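PDB 1NHY: elongation factor 1-gamma 1 from Saccharomyces cerevisiae, which forms a subunit of the eukaryotic elongation factor 1 complex in protein synthesis and probably tethers that complex to other cellular components. Local coordinates for residues Leu24-Val28 / Leu70-Ser74; Thr81-Gly85 / Asn157-Leu163. All coordinates share one frame; numbering follows the deposited sequence.

Contact 1 of 2, residues Leu24-Val28 / Leu70-Ser74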
ATOM      1  N   LEU A  24       7.462 -13.749  -1.350  1.00 57.68           N
ATOM      2  CA  LEU A  24       6.987 -14.929  -2.054  1.00 57.66           C
ATOM      3  C   LEU A  24       8.137 -15.627  -2.754  1.00 58.62           C
ATOM      4  O   LEU A  24       7.968 -16.697  -3.340  1.00 59.48           O
ATOM      5  CB  LEU A  24       5.908 -14.557  -3.060  1.00 56.32           C
ATOM      6  CG  LEU A  24       4.581 -14.088  -2.457  1.00 55.88           C
ATOM      7  CD1 LEU A  24       3.579 -14.009  -3.592  1.00 56.53           C
ATOM      8  CD2 LEU A  24       4.079 -15.042  -1.370  1.00 53.43           C
ATOM      9  N   LYS A  25       9.318 -15.025  -2.664  1.00 58.30           N
ATOM     10  CA  LYS A  25      10.511 -15.564  -3.291  1.00 58.46           C
ATOM     11  C   LYS A  25      10.289 -15.743  -4.788  1.00 58.22           C
ATOM     12  O   LYS A  25      10.756 -16.711  -5.386  1.00 57.66           O
ATOM     13  CB  LYS A  25      10.894 -16.908  -2.665  1.00 59.13           C
ATOM     14  CG  LYS A  25      11.478 -16.825  -1.258  1.00 61.38           C
ATOM     15  CD  LYS A  25      12.532 -17.921  -1.070  1.00 64.04           C
ATOM     16  CE  LYS A  25      13.110 -17.987   0.353  1.00 65.76           C
ATOM     17  NZ  LYS A  25      14.263 -18.970   0.446  1.00 66.96           N
ATOM     18  N   LEU A  26       9.557 -14.811  -5.389  1.00 58.88           N
ATOM     19  CA  LEU A  26       9.296 -14.886  -6.813  1.00 59.41           C
ATOM     20  C   LEU A  26      10.617 -14.726  -7.555  1.00 60.33           C
ATOM     21  O   LEU A  26      11.501 -13.985  -7.118  1.00 60.13           O
ATOM     22  CB  LEU A  26       8.319 -13.785  -7.227  1.00 58.51           C
ATOM     23  CG  LEU A  26       6.923 -13.960  -6.638  1.00 58.70           C
ATOM     24  CD1 LEU A  26       6.063 -12.749  -6.973  1.00 59.27           C
ATOM     25  CD2 LEU A  26       6.303 -15.229  -7.196  1.00 58.15           C
ATOM     26  N   ASP A  27      10.750 -15.430  -8.670  1.00 61.09           N
ATOM     27  CA  ASP A  27      11.956 -15.358  -9.466  1.00 62.52           C
ATOM     28  C   ASP A  27      11.878 -14.142 -10.377  1.00 61.68           C
ATOM     29  O   ASP A  27      12.221 -14.192 -11.564  1.00 62.27           O
ATOM     30  CB  ASP A  27      12.077 -16.606 -10.310  1.00 67.27           C
ATOM     31  CG  ASP A  27      13.479 -16.807 -10.846  1.00 72.66           C
ATOM     32  OD1 ASP A  27      14.165 -15.800 -11.181  1.00 74.89           O
ATOM     33  OD2 ASP A  27      13.888 -17.988 -10.938  1.00 75.69           O
ATOM     34  N   VAL A  28      11.426 -13.042  -9.807  1.00 59.96           N
ATOM     35  CA  VAL A  28      11.267 -11.819 -10.560  1.00 58.29           C
ATOM     36  C   VAL A  28      12.367 -10.820 -10.232  1.00 58.29           C
ATOM     37  O   VAL A  28      12.684 -10.594  -9.061  1.00 59.10           O
ATOM     38  CB  VAL A  28       9.895 -11.203 -10.256  1.00 56.88           C
ATOM     39  CG1 VAL A  28       9.690  -9.947 -11.070  1.00 57.34           C
ATOM     40  CG2 VAL A  28       8.819 -12.235 -10.536  1.00 56.97           C
ATOM     41  N   LEU A  70       1.707 -10.899  -9.330  1.00 48.25           N
ATOM     42  CA  LEU A  70       2.798 -11.474  -8.564  1.00 47.69           C
ATOM     43  C   LEU A  70       2.283 -12.525  -7.595  1.00 47.41           C
ATOM     44  O   LEU A  70       2.794 -13.645  -7.552  1.00 46.60           O
ATOM     45  CB  LEU A  70       3.538 -10.401  -7.783  1.00 46.67           C
ATOM     46  CG  LEU A  70       4.193  -9.369  -8.673  1.00 46.82           C
ATOM     47  CD1 LEU A  70       4.551  -8.200  -7.791  1.00 46.58           C
ATOM     48  CD2 LEU A  70       5.412  -9.943  -9.382  1.00 45.50           C
ATOM     49  N   VAL A  71       1.274 -12.184  -6.812  1.00 46.14           N
ATOM     50  CA  VAL A  71       0.791 -13.174  -5.863  1.00 46.54           C
ATOM     51  C   VAL A  71       0.476 -14.500  -6.527  1.00 47.98           C
ATOM     52  O   VAL A  71       0.847 -15.551  -6.021  1.00 48.87           O
ATOM     53  CB  VAL A  71      -0.471 -12.736  -5.130  1.00 45.32           C
ATOM     54  CG1 VAL A  71      -0.973 -13.881  -4.278  1.00 43.15           C
ATOM     55  CG2 VAL A  71      -0.171 -11.529  -4.262  1.00 44.99           C
ATOM     56  N   LYS A  72      -0.212 -14.451  -7.665  1.00 48.87           N
ATOM     57  CA  LYS A  72      -0.577 -15.671  -8.374  1.00 49.03           C
ATOM     58  C   LYS A  72       0.617 -16.441  -8.932  1.00 50.11           C
ATOM     59  O   LYS A  72       0.523 -17.641  -9.134  1.00 51.04           O
ATOM     60  CB  LYS A  72      -1.548 -15.348  -9.510  1.00 47.27           C
ATOM     61  CG  LYS A  72      -2.923 -14.867  -9.053  1.00 46.81           C
ATOM     62  CD  LYS A  72      -3.703 -15.960  -8.357  1.00 45.43           C
ATOM     63  CE  LYS A  72      -5.129 -15.526  -8.123  1.00 46.93           C
ATOM     64  NZ  LYS A  72      -5.888 -16.560  -7.362  1.00 50.45           N
ATOM     65  N   LEU A  73       1.726 -15.754  -9.199  1.00 52.65           N
ATOM     66  CA  LEU A  73       2.926 -16.410  -9.722  1.00 55.98           C
ATOM     67  C   LEU A  73       3.500 -17.362  -8.699  1.00 58.72           C
ATOM     68  O   LEU A  73       4.197 -18.324  -9.032  1.00 59.79           O
ATOM     69  CB  LEU A  73       4.005 -15.396 -10.037  1.00 56.84           C
ATOM     70  CG  LEU A  73       3.963 -14.784 -11.409  1.00 58.77           C
ATOM     71  CD1 LEU A  73       5.001 -13.697 -11.456  1.00 62.31           C
ATOM     72  CD2 LEU A  73       4.238 -15.840 -12.453  1.00 60.53           C
ATOM     73  N   SER A  74       3.236 -17.059  -7.437  1.00 61.06           N
ATOM     74  CA  SER A  74       3.721 -17.884  -6.358  1.00 63.37           C
ATOM     75  C   SER A  74       3.194 -19.298  -6.497  1.00 66.33           C
ATOM     76  O   SER A  74       2.115 -19.531  -7.042  1.00 65.56           O
ATOM     77  CB  SER A  74       3.280 -17.300  -5.021  1.00 62.94           C
ATOM     78  OG  SER A  74       3.216 -18.294  -4.017  1.00 60.98           O
TER
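Leu24 reaches the end of helix 63-73 with one branch: its CD1 lies 3.6 Å from Ser74 CB and also meets Val71 CA, so the methyl rests on the final turn. Ser74 meets Leu24 through CB, while its OG is hydrogen-bonded to Asp76 N. Lys25 makes no contact across the interface but redirects the chain. Its positive phi (57°) forms the Schellman motif that ends helix 12-24, and its flexible charged chain suits the solvent side. Leu26 follows as the main wedge. Chi1 of -66° sets CG anti to the carbonyl carbon, and with chi2 at 174° the fork at CG sends CD1 to Leu70 CB, 3.5 Å away, and CD2 to Leu73 CB at 3.7 Å and to the backbone at Ser74. The carboxylate end of Asp27 leads off from the helix and bonds to Met1 N. Val28, leading into strand 29-31, puts CG2 4.2 Å from Leu73 CD1, crossing that side chain at about a right angle. This linker completes the helix-to-strand passage of a beta-alpha-beta crossover in the thioredoxin-like part of the GST fold. With no hydrogen bond between the segments, their attachment rests on burying branched aliphatic side chains against one another.

Contact 2 of 2, residues Thr81-Gly85 / Asn157-Leu163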
ATOM      1  N   THR A  81      -3.824 -18.383  -0.861  1.00 62.44           N
ATOM      2  CA  THR A  81      -5.091 -18.443  -0.155  1.00 60.23           C
ATOM      3  C   THR A  81      -5.097 -17.516   1.033  1.00 58.43           C
ATOM      4  O   THR A  81      -6.141 -17.107   1.511  1.00 57.93           O
ATOM      5  CB  THR A  81      -5.349 -19.850   0.359  1.00 59.18           C
ATOM      6  OG1 THR A  81      -5.660 -20.699  -0.750  1.00 60.09           O
ATOM      7  CG2 THR A  81      -6.475 -19.855   1.360  1.00 56.71           C
ATOM      8  N   GLN A  82      -3.924 -17.173   1.522  1.00 57.72           N
ATOM      9  CA  GLN A  82      -3.897 -16.316   2.675  1.00 56.50           C
ATOM     10  C   GLN A  82      -3.975 -14.850   2.311  1.00 54.39           C
ATOM     11  O   GLN A  82      -4.581 -14.055   3.027  1.00 54.68           O
ATOM     12  CB  GLN A  82      -2.645 -16.592   3.477  1.00 58.65           C
ATOM     13  CG  GLN A  82      -2.607 -15.836   4.752  1.00 60.83           C
ATOM     14  CD  GLN A  82      -1.203 -15.673   5.223  1.00 63.30           C
ATOM     15  OE1 GLN A  82      -0.531 -16.665   5.532  1.00 64.97           O
ATOM     16  NE2 GLN A  82      -0.724 -14.418   5.262  1.00 62.51           N
ATOM     17  N   LEU A  83      -3.366 -14.499   1.189  1.00 52.35           N
ATOM     18  CA  LEU A  83      -3.359 -13.118   0.733  1.00 51.95           C
ATOM     19  C   LEU A  83      -4.647 -12.704   0.010  1.00 51.73           C
ATOM     20  O   LEU A  83      -5.170 -11.619   0.255  1.00 52.00           O
ATOM     21  CB  LEU A  83      -2.137 -12.884  -0.170  1.00 51.13           C
ATOM     22  CG  LEU A  83      -0.744 -12.895   0.480  1.00 48.42           C
ATOM     23  CD1 LEU A  83       0.298 -12.855  -0.612  1.00 48.16           C
ATOM     24  CD2 LEU A  83      -0.568 -11.699   1.425  1.00 46.91           C
ATOM     25  N   LEU A  84      -5.159 -13.570  -0.861  1.00 51.50           N
ATOM     26  CA  LEU A  84      -6.372 -13.283  -1.616  1.00 51.52           C
ATOM     27  C   LEU A  84      -7.601 -14.071  -1.184  1.00 52.40           C
ATOM     28  O   LEU A  84      -8.707 -13.814  -1.658  1.00 52.94           O
ATOM     29  CB  LEU A  84      -6.132 -13.569  -3.080  1.00 49.27           C
ATOM     30  CG  LEU A  84      -4.943 -12.831  -3.659  1.00 48.65           C
ATOM     31  CD1 LEU A  84      -4.567 -13.465  -4.980  1.00 47.88           C
ATOM     32  CD2 LEU A  84      -5.284 -11.350  -3.808  1.00 46.95           C
ATOM     33  N   GLY A  85      -7.410 -15.039  -0.301  1.00 52.98           N
ATOM     34  CA  GLY A  85      -8.526 -15.847   0.143  1.00 54.17           C
ATOM     35  C   GLY A  85      -8.676 -17.068  -0.744  1.00 56.72           C
ATOM     36  O   GLY A  85      -8.281 -17.040  -1.918  1.00 56.06           O
ATOM     37  N   ASN A 157      -5.675 -13.341   9.106  1.00 53.61           N
ATOM     38  CA  ASN A 157      -4.340 -13.495   8.547  1.00 53.47           C
ATOM     39  C   ASN A 157      -4.012 -12.225   7.811  1.00 53.86           C
ATOM     40  O   ASN A 157      -4.918 -11.521   7.357  1.00 56.84           O
ATOM     41  CB  ASN A 157      -4.322 -14.617   7.541  1.00 53.20           C
ATOM     42  CG  ASN A 157      -4.217 -15.954   8.182  1.00 53.08           C
ATOM     43  OD1 ASN A 157      -3.221 -16.254   8.843  1.00 54.46           O
ATOM     44  ND2 ASN A 157      -5.235 -16.783   7.991  1.00 53.55           N
ATOM     45  N   ILE A 158      -2.733 -11.903   7.687  1.00 51.50           N
ATOM     46  CA  ILE A 158      -2.406 -10.709   6.929  1.00 49.34           C
ATOM     47  C   ILE A 158      -2.787 -11.018   5.480  1.00 48.97           C
ATOM     48  O   ILE A 158      -2.244 -11.937   4.872  1.00 50.92           O
ATOM     49  CB  ILE A 158      -0.919 -10.378   6.969  1.00 48.37           C
ATOM     50  CG1 ILE A 158      -0.566  -9.802   8.339  1.00 47.47           C
ATOM     51  CG2 ILE A 158      -0.567  -9.428   5.820  1.00 46.20           C
ATOM     52  CD1 ILE A 158       0.857  -9.303   8.443  1.00 44.66           C
ATOM     53  N   SER A 159      -3.724 -10.253   4.941  1.00 46.84           N
ATOM     54  CA  SER A 159      -4.187 -10.435   3.570  1.00 45.10           C
ATOM     55  C   SER A 159      -3.706  -9.307   2.680  1.00 44.61           C
ATOM     56  O   SER A 159      -3.301  -8.237   3.153  1.00 43.85           O
ATOM     57  CB  SER A 159      -5.719 -10.448   3.532  1.00 44.86           C
ATOM     58  OG  SER A 159      -6.254  -9.372   4.297  1.00 43.65           O
ATOM     59  N   LEU A 160      -3.774  -9.541   1.383  1.00 43.36           N
ATOM     60  CA  LEU A 160      -3.387  -8.527   0.434  1.00 43.01           C
ATOM     61  C   LEU A 160      -3.989  -7.189   0.881  1.00 44.05           C
ATOM     62  O   LEU A 160      -3.388  -6.133   0.657  1.00 43.47           O
ATOM     63  CB  LEU A 160      -3.912  -8.879  -0.944  1.00 41.07           C
ATOM     64  CG  LEU A 160      -3.084  -8.399  -2.132  1.00 42.98           C
ATOM     65  CD1 LEU A 160      -4.056  -8.040  -3.230  1.00 43.18           C
ATOM     66  CD2 LEU A 160      -2.202  -7.198  -1.787  1.00 42.95           C
ATOM     67  N   ALA A 161      -5.168  -7.224   1.515  1.00 45.07           N
ATOM     68  CA  ALA A 161      -5.804  -5.988   1.985  1.00 47.13           C
ATOM     69  C   ALA A 161      -4.914  -5.260   2.995  1.00 49.59           C
ATOM     70  O   ALA A 161      -4.509  -4.113   2.781  1.00 50.56           O
ATOM     71  CB  ALA A 161      -7.138  -6.283   2.614  1.00 45.28           C
ATOM     72  N   ASP A 162      -4.613  -5.928   4.099  1.00 49.61           N
ATOM     73  CA  ASP A 162      -3.764  -5.346   5.124  1.00 49.80           C
ATOM     74  C   ASP A 162      -2.498  -4.782   4.519  1.00 50.56           C
ATOM     75  O   ASP A 162      -2.105  -3.664   4.830  1.00 51.09           O
ATOM     76  CB  ASP A 162      -3.405  -6.411   6.128  1.00 50.37           C
ATOM     77  CG  ASP A 162      -4.621  -7.067   6.701  1.00 50.61           C
ATOM     78  OD1 ASP A 162      -5.320  -6.383   7.467  1.00 49.66           O
ATOM     79  OD2 ASP A 162      -4.891  -8.247   6.379  1.00 51.35           O
ATOM     80  N   LEU A 163      -1.858  -5.555   3.651  1.00 51.42           N
ATOM     81  CA  LEU A 163      -0.638  -5.072   3.036  1.00 52.69           C
ATOM     82  C   LEU A 163      -0.834  -3.718   2.392  1.00 52.90           C
ATOM     83  O   LEU A 163      -0.184  -2.753   2.763  1.00 54.75           O
ATOM     84  CB  LEU A 163      -0.135  -6.065   2.001  1.00 53.52           C
ATOM     85  CG  LEU A 163       0.412  -7.346   2.638  1.00 56.55           C
ATOM     86  CD1 LEU A 163       0.945  -8.243   1.538  1.00 57.80           C
ATOM     87  CD2 LEU A 163       1.517  -7.020   3.637  1.00 55.97           C
TER
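Gln82 and Leu83 join the loop before helix 160-175 through two hydrogen bonds. Gln82 NE2 donates to Ile158 O over 2.9 Å, nearly straight at 166°, in the carbonyl plane and on a lone pair. An extended chain with CG anti to the backbone N (chi1 -175°) carries the amide there, and glutamine suits the place by pairing that length with an N-H donor. Its CG lies 3.5 Å from Asn157 CB, and the two amide planes stack 18° apart. The second bond, 2.7 Å from Leu160 N to Leu83 O, gives a partner to a first-turn N-H that has no carbonyl of its own helix to meet.

Around these bonds, Leu83 CD2 packs 3.8 Å from Leu163 CD1, and Leu84 lies alongside Leu160, pointing the same way, with its CD2 3.6 Å from Leu160 CD1. Ser-Leu-Ala-Asp at 159-162 is the N-capping sequence of helix 160-175, a motif characteristic of the helical domain of the GST fold. Asp162 OD2 accepts Ser159 N through its anti lone pair, as in one half of a capping box, and takes Ser159 OG from above the carboxylate plane. Ile158 CG2, 3.9 Å from Leu163 CD2, supplies the accompanying hydrophobic staple. Farther out, Asp162 OD1 receives Leu153 N and Trp191 NE1, which hold the carboxylate that sets the cap.

From the N terminus, the chain passes through helix 12-24 into the turn at 24-28, then runs through 41 residues that include the rest of the sheet and most of helix 63-73 before contact 1 closes this loop. Helix 77-83 follows, and its end opens a second, wholly separate loop of 71 residues, largely helical, which contact 2 closes at the start of helix 160-175. The two are in series, yet they touch: Val71 CG1 lies 3.7 Å from Leu84 CD1, and Leu83 also packs on Val71. Consecutive helices 63-73 and 77-83 thus join the thioredoxin-like subdomain to the helical subdomain of this N-terminal GST-like domain by continuous side-chain packing.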